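Local coordinates for IPT/TIG domain-containing protein BACOVA_02650 (Bacteroides ovatus, PDB 5E7G), which binds xyloglucan at the bacterial cell surface, probably capturing the polysaccharide before it is transported into the periplasm for degradation, at residues D118-I123 against L167-N172; V133-E138 against Q151-Y156. All coordinates share one frame; numbering follows the deposited sequence.

Interaction 1. Residues D118-I123 against L167-N172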
loop_
_atom_site.group_PDB
_atom_site.type_symbol
_atom_site.label_atom_id
_atom_site.label_comp_id
_atom_site.label_asym_id
_atom_site.label_seq_id
_atom_site.Cartn_x
_atom_site.Cartn_y
_atom_site.Cartn_z
ATOM N N ASP A 118 11.153 -20.189 13.745
ATOM C CA ASP A 118 10.780 -18.816 14.058
ATOM C C ASP A 118 9.338 -18.780 14.527
ATOM O O ASP A 118 8.522 -19.619 14.134
ATOM C CB ASP A 118 10.965 -17.895 12.848
ATOM C CG ASP A 118 12.425 -17.680 12.488
ATOM O OD1 ASP A 118 13.308 -18.046 13.293
ATOM O OD2 ASP A 118 12.687 -17.131 11.396
ATOM N N GLN A 119 9.036 -17.812 15.383
ATOM C CA GLN A 119 7.677 -17.605 15.853
ATOM C C GLN A 119 6.937 -16.640 14.935
ATOM O O GLN A 119 7.487 -15.620 14.511
ATOM C CB GLN A 119 7.671 -17.069 17.287
ATOM C CG GLN A 119 7.081 -18.037 18.310
ATOM C CD GLN A 119 6.733 -17.361 19.629
ATOM O OE1 GLN A 119 6.573 -16.141 19.695
ATOM N NE2 GLN A 119 6.608 -18.158 20.685
ATOM N N MET A 120 5.692 -16.989 14.624
ATOM C CA MET A 120 4.776 -16.102 13.913
ATOM C C MET A 120 3.406 -16.145 14.591
ATOM O O MET A 120 3.128 -17.047 15.378
ATOM C CB MET A 120 4.656 -16.507 12.442
ATOM C CG MET A 120 3.717 -17.663 12.195
ATOM S SD MET A 120 3.805 -18.288 10.507
ATOM C CE MET A 120 5.296 -19.267 10.598
ATOM N N THR A 121 2.547 -15.180 14.281
ATOM C CA THR A 121 1.252 -15.091 14.941
ATOM C C THR A 121 0.126 -14.964 13.929
ATOM O O THR A 121 0.082 -14.019 13.138
ATOM C CB THR A 121 1.203 -13.900 15.911
ATOM O OG1 THR A 121 2.302 -13.977 16.819
ATOM C CG2 THR A 121 -0.095 -13.905 16.703
ATOM N N VAL A 122 -0.782 -15.934 13.959
ATOM C CA VAL A 122 -1.982 -15.883 13.142
ATOM C C VAL A 122 -3.000 -15.010 13.857
ATOM O O VAL A 122 -3.270 -15.207 15.040
ATOM C CB VAL A 122 -2.572 -17.284 12.891
ATOM C CG1 VAL A 122 -3.812 -17.195 12.020
ATOM C CG2 VAL A 122 -1.534 -18.188 12.247
ATOM N N ILE A 123 -3.557 -14.042 13.138
ATOM C CA ILE A 123 -4.511 -13.099 13.714
ATOM C C ILE A 123 -5.864 -13.227 13.034
ATOM O O ILE A 123 -5.960 -13.195 11.809
ATOM C CB ILE A 123 -4.003 -11.657 13.593
ATOM C CG1 ILE A 123 -2.726 -11.501 14.425
ATOM C CG2 ILE A 123 -5.071 -10.667 14.052
ATOM C CD1 ILE A 123 -2.068 -10.145 14.318
ATOM N N LEU A 167 2.506 -19.574 16.975
ATOM C CA LEU A 167 3.035 -20.868 16.566
ATOM C C LEU A 167 4.500 -20.771 16.118
ATOM O O LEU A 167 5.022 -19.677 15.888
ATOM C CB LEU A 167 2.164 -21.457 15.449
ATOM C CG LEU A 167 2.086 -20.688 14.130
ATOM C CD1 LEU A 167 3.219 -21.091 13.192
ATOM C CD2 LEU A 167 0.737 -20.911 13.454
ATOM N N THR A 168 5.159 -21.925 16.016
ATOM C CA THR A 168 6.537 -21.986 15.541
ATOM C C THR A 168 6.560 -22.644 14.164
ATOM O O THR A 168 5.789 -23.567 13.889
ATOM C CB THR A 168 7.455 -22.763 16.523
ATOM O OG1 THR A 168 7.147 -24.161 16.477
ATOM C CG2 THR A 168 7.279 -22.238 17.946
ATOM N N ALA A 169 7.440 -22.145 13.301
ATOM C CA ALA A 169 7.490 -22.574 11.909
ATOM C C ALA A 169 8.145 -23.948 11.764
ATOM O O ALA A 169 9.185 -24.207 12.370
ATOM C CB ALA A 169 8.243 -21.553 11.080
ATOM N N PRO A 170 7.553 -24.825 10.938
ATOM C CA PRO A 170 8.118 -26.165 10.736
ATOM C C PRO A 170 9.431 -26.154 9.953
ATOM O O PRO A 170 9.805 -25.123 9.395
ATOM C CB PRO A 170 7.025 -26.890 9.944
ATOM C CG PRO A 170 6.300 -25.816 9.227
ATOM C CD PRO A 170 6.339 -24.614 10.129
ATOM N N ALA A 171 10.122 -27.291 9.936
ATOM C CA ALA A 171 11.299 -27.471 9.092
ATOM C C ALA A 171 10.855 -27.648 7.649
ATOM O O ALA A 171 9.729 -28.079 7.395
ATOM C CB ALA A 171 12.108 -28.669 9.547
ATOM N N ASN A 172 11.733 -27.312 6.710
ATOM C CA ASN A 172 11.434 -27.491 5.294
ATOM C C ASN A 172 10.229 -26.640 4.882
ATOM O O ASN A 172 9.300 -27.128 4.231
ATOM C CB ASN A 172 11.179 -28.975 4.999
ATOM C CG ASN A 172 11.328 -29.319 3.530
ATOM O OD1 ASN A 172 12.291 -28.913 2.878
ATOM N ND2 ASN A 172 10.368 -30.073 2.999
#

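Interaction 2. Residues V133-E138 against Q151-Y156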
loop_
_atom_site.group_PDB
_atom_site.type_symbol
_atom_site.label_atom_id
_atom_site.label_comp_id
_atom_site.label_asym_id
_atom_site.label_seq_id
_atom_site.Cartn_x
_atom_site.Cartn_y
_atom_site.Cartn_z
ATOM N N VAL A 133 -3.344 -27.231 12.776
ATOM C CA VAL A 133 -2.866 -26.107 11.978
ATOM C C VAL A 133 -1.817 -26.606 10.991
ATOM O O VAL A 133 -0.879 -27.299 11.382
ATOM C CB VAL A 133 -2.259 -24.992 12.844
ATOM C CG1 VAL A 133 -1.950 -23.774 11.987
ATOM C CG2 VAL A 133 -3.204 -24.617 13.975
ATOM N N TYR A 134 -1.980 -26.258 9.716
ATOM C CA TYR A 134 -1.069 -26.742 8.684
ATOM C C TYR A 134 -0.843 -25.745 7.550
ATOM O O TYR A 134 -1.669 -24.863 7.292
ATOM C CB TYR A 134 -1.587 -28.068 8.108
ATOM C CG TYR A 134 -2.886 -27.989 7.325
ATOM C CD1 TYR A 134 -2.891 -27.636 5.984
ATOM C CD2 TYR A 134 -4.101 -28.308 7.918
ATOM C CE1 TYR A 134 -4.068 -27.580 5.263
ATOM C CE2 TYR A 134 -5.283 -28.256 7.201
ATOM C CZ TYR A 134 -5.261 -27.892 5.875
ATOM O OH TYR A 134 -6.436 -27.839 5.158
ATOM N N LEU A 135 0.305 -25.897 6.894
ATOM C CA LEU A 135 0.634 -25.164 5.682
ATOM C C LEU A 135 0.396 -26.072 4.488
ATOM O O LEU A 135 0.599 -27.281 4.583
ATOM C CB LEU A 135 2.088 -24.694 5.704
ATOM C CG LEU A 135 2.509 -23.859 6.907
ATOM C CD1 LEU A 135 4.013 -23.655 6.900
ATOM C CD2 LEU A 135 1.778 -22.524 6.892
ATOM N N SER A 136 -0.033 -25.500 3.369
ATOM C CA SER A 136 -0.284 -26.287 2.166
ATOM C C SER A 136 -0.084 -25.460 0.902
ATOM O O SER A 136 -0.327 -24.255 0.885
ATOM C CB SER A 136 -1.699 -26.862 2.192
ATOM O OG SER A 136 -1.935 -27.692 1.065
ATOM N N THR A 137 0.351 -26.131 -0.159
ATOM C CA THR A 137 0.607 -25.478 -1.439
ATOM C C THR A 137 -0.695 -25.098 -2.132
ATOM O O THR A 137 -0.717 -24.217 -2.994
ATOM C CB THR A 137 1.421 -26.386 -2.373
ATOM O OG1 THR A 137 0.659 -27.562 -2.680
ATOM C CG2 THR A 137 2.735 -26.789 -1.718
ATOM N N GLU A 138 -1.773 -25.774 -1.751
ATOM C CA GLU A 138 -3.090 -25.530 -2.324
ATOM C C GLU A 138 -4.152 -25.512 -1.223
ATOM O O GLU A 138 -3.894 -25.928 -0.091
ATOM C CB GLU A 138 -3.410 -26.590 -3.379
ATOM C CG GLU A 138 -3.166 -28.023 -2.920
ATOM C CD GLU A 138 -3.109 -29.010 -4.075
ATOM O OE1 GLU A 138 -2.397 -28.727 -5.064
ATOM O OE2 GLU A 138 -3.776 -30.067 -3.992
ATOM N N GLN A 151 1.829 -29.550 5.653
ATOM C CA GLN A 151 2.971 -29.393 6.540
ATOM C C GLN A 151 2.460 -29.079 7.946
ATOM O O GLN A 151 2.267 -27.917 8.304
ATOM C CB GLN A 151 3.878 -28.279 6.013
ATOM C CG GLN A 151 5.348 -28.454 6.281
ATOM C CD GLN A 151 6.180 -27.471 5.479
ATOM O OE1 GLN A 151 6.835 -26.595 6.042
ATOM N NE2 GLN A 151 6.147 -27.603 4.153
ATOM N N GLU A 152 2.218 -30.124 8.729
ATOM C CA GLU A 152 1.601 -29.971 10.041
ATOM C C GLU A 152 2.405 -29.039 10.938
ATOM O O GLU A 152 3.628 -29.151 11.028
ATOM C CB GLU A 152 1.453 -31.331 10.724
ATOM C CG GLU A 152 0.290 -31.412 11.700
ATOM C CD GLU A 152 -1.062 -31.540 11.008
ATOM O OE1 GLU A 152 -1.096 -31.759 9.778
ATOM O OE2 GLU A 152 -2.096 -31.421 11.698
ATOM N N ILE A 153 1.707 -28.111 11.588
ATOM C CA ILE A 153 2.306 -27.257 12.606
ATOM C C ILE A 153 1.932 -27.839 13.963
ATOM O O ILE A 153 0.780 -27.755 14.386
ATOM C CB ILE A 153 1.836 -25.791 12.477
ATOM C CG1 ILE A 153 2.259 -25.230 11.116
ATOM C CG2 ILE A 153 2.415 -24.933 13.605
ATOM C CD1 ILE A 153 1.684 -23.866 10.783
ATOM N N THR A 154 2.916 -28.441 14.627
ATOM C CA THR A 154 2.690 -29.201 15.856
ATOM C C THR A 154 2.677 -28.313 17.095
ATOM O O THR A 154 1.933 -28.566 18.045
ATOM C CB THR A 154 3.781 -30.276 16.063
ATOM O OG1 THR A 154 4.995 -29.649 16.500
ATOM C CG2 THR A 154 4.036 -31.052 14.775
ATOM N N ASN A 155 3.528 -27.292 17.088
ATOM C CA ASN A 155 3.626 -26.361 18.202
ATOM C C ASN A 155 2.849 -25.068 17.938
ATOM O O ASN A 155 3.299 -24.203 17.187
ATOM C CB ASN A 155 5.094 -26.042 18.490
ATOM C CG ASN A 155 5.269 -25.200 19.736
ATOM O OD1 ASN A 155 4.371 -25.124 20.575
ATOM N ND2 ASN A 155 6.427 -24.561 19.864
ATOM N N TYR A 156 1.674 -24.948 18.551
ATOM C CA TYR A 156 0.904 -23.714 18.486
ATOM C C TYR A 156 0.140 -23.517 19.787
ATOM O O TYR A 156 -0.172 -24.487 20.474
ATOM C CB TYR A 156 -0.058 -23.732 17.295
ATOM C CG TYR A 156 -1.106 -24.828 17.355
ATOM C CD1 TYR A 156 -2.243 -24.688 18.143
ATOM C CD2 TYR A 156 -0.962 -25.997 16.618
ATOM C CE1 TYR A 156 -3.199 -25.682 18.202
ATOM C CE2 TYR A 156 -1.920 -26.998 16.670
ATOM C CZ TYR A 156 -3.036 -26.834 17.465
ATOM O OH TYR A 156 -3.992 -27.822 17.523
#

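Interaction 1. Residues D118-I123 against L167-N172
M120 and L167 are tied together twice through their backbones: M120 N donates to L167 O at 3.0 Å, and L167 N returns a straighter bond (171° at the hydrogen) to M120 O at 3.1 Å. A third bond, from A169 N to D118 O at 2.9 Å, carries the antiparallel pairing just beyond the end of strand 164-168. Beside the strand start, D118 OD2 accepts a hydrogen bond from K115 N. Between the backbone rungs Q119 and T168 form a non-hydrogen-bonded pair, where Q119 CA lies 3.4 Å from L167 O in a CA-H...O contact. The two strands are the inner pair of one four-stranded sheet in the immunoglobulin-like sandwich of the second IPT/TIG domain. On the face that carries M120, V122 and L167, the side chains mesh. L167 straddles its neighbours: CD1 rests against M120 CG at 3.6 Å, while CD2 reaches the other way to V122 CG2 at 3.7 Å. The M120 chain runs extended past CG and then bends at its last torsion (chi3 79°), which brings CE against A169 CB at 3.8 Å, just past the end of strand 164-168. I114 and I108 also pack on M120.

Interaction 2. Residues V133-E138 against Q151-Y156
The bond from I153 N to V133 O, at 2.7 Å, is the shortest of the three backbone hydrogen bonds that join the segments, with the donor tilted slightly from the carbonyl plane. The other two pair L135 with Q151. Q151 N meets L135 O in its carbonyl plane at 2.8 Å, whereas L135 N comes to Q151 O at 3.1 Å from well above the plane, away from a lone pair, although the N-H itself points almost straight at the oxygen. Y134 and E152 make the intervening non-hydrogen-bonded pair of this antiparallel arrangement. Their side chains share a face: the E152 chain bends at chi2 (76°), which brings its carboxylate near Y134 CB, and OE1 is engaged by R146 in a salt bridge.

Strand 151-152 is an outermost strand of its sheet in the IPT/TIG sandwich, and after it the chain crosses to the facing sheet, which Y156 enters. I153, in the crossing, and Y156, at the start of the next strand, both point toward segment 133-138 and pack against V133. The I153 chain, extended at chi2, brings CD1 between two partners, V133 CG1 at 3.8 Å and L135 CG at 4.0 Å. The valine's other branch, CG2, sits over one face of the Y156 ring in a CH-pi contact, 3.8 Å from the ring centroid and only 14° off the normal. At the edge of the same ring, in its plane, lies I153 O, while the ring's hydroxyl makes a weak hydrogen bond to Q131 O. Farther along, the L135 and Q151 side chains meet through their CB atoms at 4.0 Å.

Overall arrangement
Interactions 1 and 2 lie in the same IPT/TIG sandwich but in opposing sheets, their centres about 9 Å apart, and both illustrate how backbone pairing on each sheet presents apolar side chains to a shared interior. Interaction 1 pairs two inner strands, whereas interaction 2 joins an inner strand to an outermost one and then follows the chain across the sandwich. The two meet where L167 packs on I153 and Y156, and where T168 N and N155 O, 3.2 Å apart, form a probable hydrogen bond. Both are partly buried, but their chemistry differs: interaction 1 relies on aliphatic and methionine packing, while interaction 2 adds an aromatic face within and a carboxylate with its arginine nearer the surface.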